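Chitinase (Pyrococcus furiosus, PDB 2CWR) hydrolyses chitin, a polymer of N-acetylglucosamine; the domain in this entry is its chitin-binding module, which probably holds the enzyme on its substrate. Local coordinates at residues A[37-42]-A[92-97]. Sequence-based numbering, arbitrary orientation.
Sequences WTVKVK and EEITLE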
loop_
_atom_site.group_PDB
_atom_site.type_symbol
_atom_site.label_atom_id
_atom_site.label_comp_id
_atom_site.label_asym_id
_atom_site.label_seq_id
_atom_site.Cartn_x
_atom_site.Cartn_y
_atom_site.Cartn_z
ATOM N N TRP A 37 11.268 2.521 0.649
ATOM C CA TRP A 37 10.055 3.210 0.227
ATOM C C TRP A 37 8.931 3.355 1.244
ATOM O O TRP A 37 8.968 2.783 2.329
ATOM C CB TRP A 37 9.502 2.532 -1.032
ATOM C CG TRP A 37 9.339 1.046 -0.896
ATOM C CD1 TRP A 37 10.202 0.083 -1.326
ATOM C CD2 TRP A 37 8.241 0.357 -0.287
ATOM N NE1 TRP A 37 9.711 -1.167 -1.029
ATOM C CE2 TRP A 37 8.507 -1.027 -0.389
ATOM C CE3 TRP A 37 7.057 0.776 0.337
ATOM C CZ2 TRP A 37 7.632 -2.001 0.110
ATOM C CZ3 TRP A 37 6.186 -0.192 0.836
ATOM C CH2 TRP A 37 6.480 -1.565 0.718
ATOM N N THR A 38 7.927 4.136 0.860
ATOM C CA THR A 38 6.757 4.384 1.689
ATOM C C THR A 38 5.523 4.407 0.798
ATOM O O THR A 38 5.533 5.040 -0.255
ATOM C CB THR A 38 6.848 5.752 2.396
ATOM O OG1 THR A 38 7.948 5.746 3.310
ATOM C CG2 THR A 38 5.565 6.047 3.161
ATOM N N VAL A 39 4.474 3.703 1.205
ATOM C CA VAL A 39 3.225 3.706 0.449
ATOM C C VAL A 39 2.142 4.122 1.432
ATOM O O VAL A 39 1.915 3.449 2.440
ATOM C CB VAL A 39 2.898 2.317 -0.152
ATOM C CG1 VAL A 39 1.500 2.325 -0.758
ATOM C CG2 VAL A 39 3.916 1.972 -1.235
ATOM N N LYS A 40 1.506 5.256 1.158
ATOM C CA LYS A 40 0.461 5.768 2.035
ATOM C C LYS A 40 -0.902 5.378 1.501
ATOM O O LYS A 40 -1.197 5.557 0.321
ATOM C CB LYS A 40 0.564 7.292 2.153
ATOM C CG LYS A 40 1.862 7.761 2.795
ATOM C CD LYS A 40 1.870 9.265 3.017
ATOM C CE LYS A 40 3.097 9.686 3.817
ATOM N NZ LYS A 40 3.098 11.147 4.106
ATOM N N VAL A 41 -1.736 4.847 2.382
ATOM C CA VAL A 41 -3.064 4.406 2.001
ATOM C C VAL A 41 -4.141 5.132 2.793
ATOM O O VAL A 41 -4.139 5.100 4.020
ATOM C CB VAL A 41 -3.224 2.886 2.235
ATOM C CG1 VAL A 41 -4.657 2.459 1.957
ATOM C CG2 VAL A 41 -2.258 2.113 1.339
ATOM N N LYS A 42 -5.049 5.799 2.087
ATOM C CA LYS A 42 -6.143 6.495 2.751
ATOM C C LYS A 42 -7.329 5.550 2.690
ATOM O O LYS A 42 -7.815 5.217 1.608
ATOM C CB LYS A 42 -6.478 7.811 2.044
ATOM C CG LYS A 42 -7.508 8.659 2.791
ATOM C CD LYS A 42 -7.826 9.948 2.055
ATOM C CE LYS A 42 -8.687 10.875 2.909
ATOM N NZ LYS A 42 -9.952 10.226 3.361
ATOM N N GLU A 92 -9.448 4.781 -0.644
ATOM C CA GLU A 92 -9.667 5.981 -1.445
ATOM C C GLU A 92 -8.418 6.397 -2.204
ATOM O O GLU A 92 -8.504 6.987 -3.283
ATOM C CB GLU A 92 -10.117 7.138 -0.550
ATOM C CG GLU A 92 -11.270 6.786 0.370
ATOM C CD GLU A 92 -11.807 7.988 1.111
ATOM O OE1 GLU A 92 -11.075 8.996 1.216
ATOM O OE2 GLU A 92 -12.956 7.919 1.597
ATOM N N GLU A 93 -7.257 6.088 -1.640
ATOM C CA GLU A 93 -6.007 6.458 -2.281
ATOM C C GLU A 93 -4.842 5.574 -1.856
ATOM O O GLU A 93 -4.743 5.168 -0.700
ATOM C CB GLU A 93 -5.677 7.918 -1.958
ATOM C CG GLU A 93 -4.410 8.432 -2.619
ATOM C CD GLU A 93 -4.095 9.869 -2.242
ATOM O OE1 GLU A 93 -4.943 10.751 -2.494
ATOM O OE2 GLU A 93 -2.997 10.115 -1.695
ATOM N N ILE A 94 -3.970 5.276 -2.813
ATOM C CA ILE A 94 -2.776 4.475 -2.561
ATOM C C ILE A 94 -1.673 5.242 -3.268
ATOM O O ILE A 94 -1.642 5.314 -4.501
ATOM C CB ILE A 94 -2.896 3.060 -3.148
ATOM C CG1 ILE A 94 -4.069 2.326 -2.485
ATOM C CG2 ILE A 94 -1.597 2.298 -2.909
ATOM C CD1 ILE A 94 -4.333 0.932 -3.049
ATOM N N THR A 95 -0.771 5.821 -2.483
ATOM C CA THR A 95 0.285 6.655 -3.040
ATOM C C THR A 95 1.702 6.276 -2.641
ATOM O O THR A 95 1.992 6.069 -1.465
ATOM C CB THR A 95 0.048 8.114 -2.635
ATOM O OG1 THR A 95 -1.290 8.490 -2.991
ATOM C CG2 THR A 95 1.038 9.031 -3.330
ATOM N N LEU A 96 2.582 6.213 -3.634
ATOM C CA LEU A 96 3.981 5.872 -3.412
ATOM C C LEU A 96 4.832 7.119 -3.177
ATOM O O LEU A 96 4.744 8.094 -3.926
ATOM C CB LEU A 96 4.528 5.110 -4.623
ATOM C CG LEU A 96 6.044 4.888 -4.684
ATOM C CD1 LEU A 96 6.498 4.034 -3.511
ATOM C CD2 LEU A 96 6.399 4.215 -6.004
ATOM N N GLU A 97 5.647 7.076 -2.126
ATOM C CA GLU A 97 6.542 8.177 -1.791
ATOM C C GLU A 97 7.950 7.632 -1.584
ATOM O O GLU A 97 8.135 6.516 -1.090
ATOM C CB GLU A 97 6.099 8.891 -0.507
ATOM C CG GLU A 97 4.789 9.659 -0.619
ATOM C CD GLU A 97 4.464 10.463 0.635
ATOM O OE1 GLU A 97 3.394 11.105 0.670
ATOM O OE2 GLU A 97 5.274 10.458 1.585
HETATM O O HOH W 1 -2.486 8.257 0.222
#
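Val39 meets both Leu96 and Ile94 on the inner face of two antiparallel strands, 38-42 and 93-97, in the beta-sandwich of this chitin-binding domain, a member of the cellulose-binding-domain family. Its CG2 lies 4.0 Å from Leu96 CD1. CG1, placed anti to the backbone N (chi1 172°), reaches the other way to Ile94 CG2 at 3.8 Å. Val41 CG2 packs more loosely on Ile94 CG1. Leucine and phenylalanine side chains of the opposing sheet, among them Leu12, Leu31, Phe79 and Phe81, cover this apolar face and close the core. Trp37 touches Leu96 only through CB; its ring turns into the core, stacks with Phe79 and gives its NE1 hydrogen to Asn72 O.

Between the strands, Lys40 and Thr95 form a hydrogen-bonded pair. Thr38 and Glu97 form a second such pair. At Lys42 the ladder ends in a classic beta bulge, with Glu92 and Glu93 both facing it. Lys42 N still bonds Glu93 O. Lys42 O takes a good bond from Glu92 N (2.8 Å) and a weak one from Glu93 N (3.4 Å).

The outer face is polar. The extended Lys40 chain crosses the Glu97 carboxylate, and its NZ sits 3.4 Å from both OE1 and OE2, a long salt bridge with a weak hydrogen bond to OE1. Glu93 OE2 accepts a bond from Thr95 OG1 at 2.7 Å and another from a water, which also donates to Lys40 O. At the bulge the Lys42 chain bends at its last torsion (chi4 -56°), bringing NZ into a salt bridge with Glu92 OE1, 2.7 Å away and above the carboxylate plane.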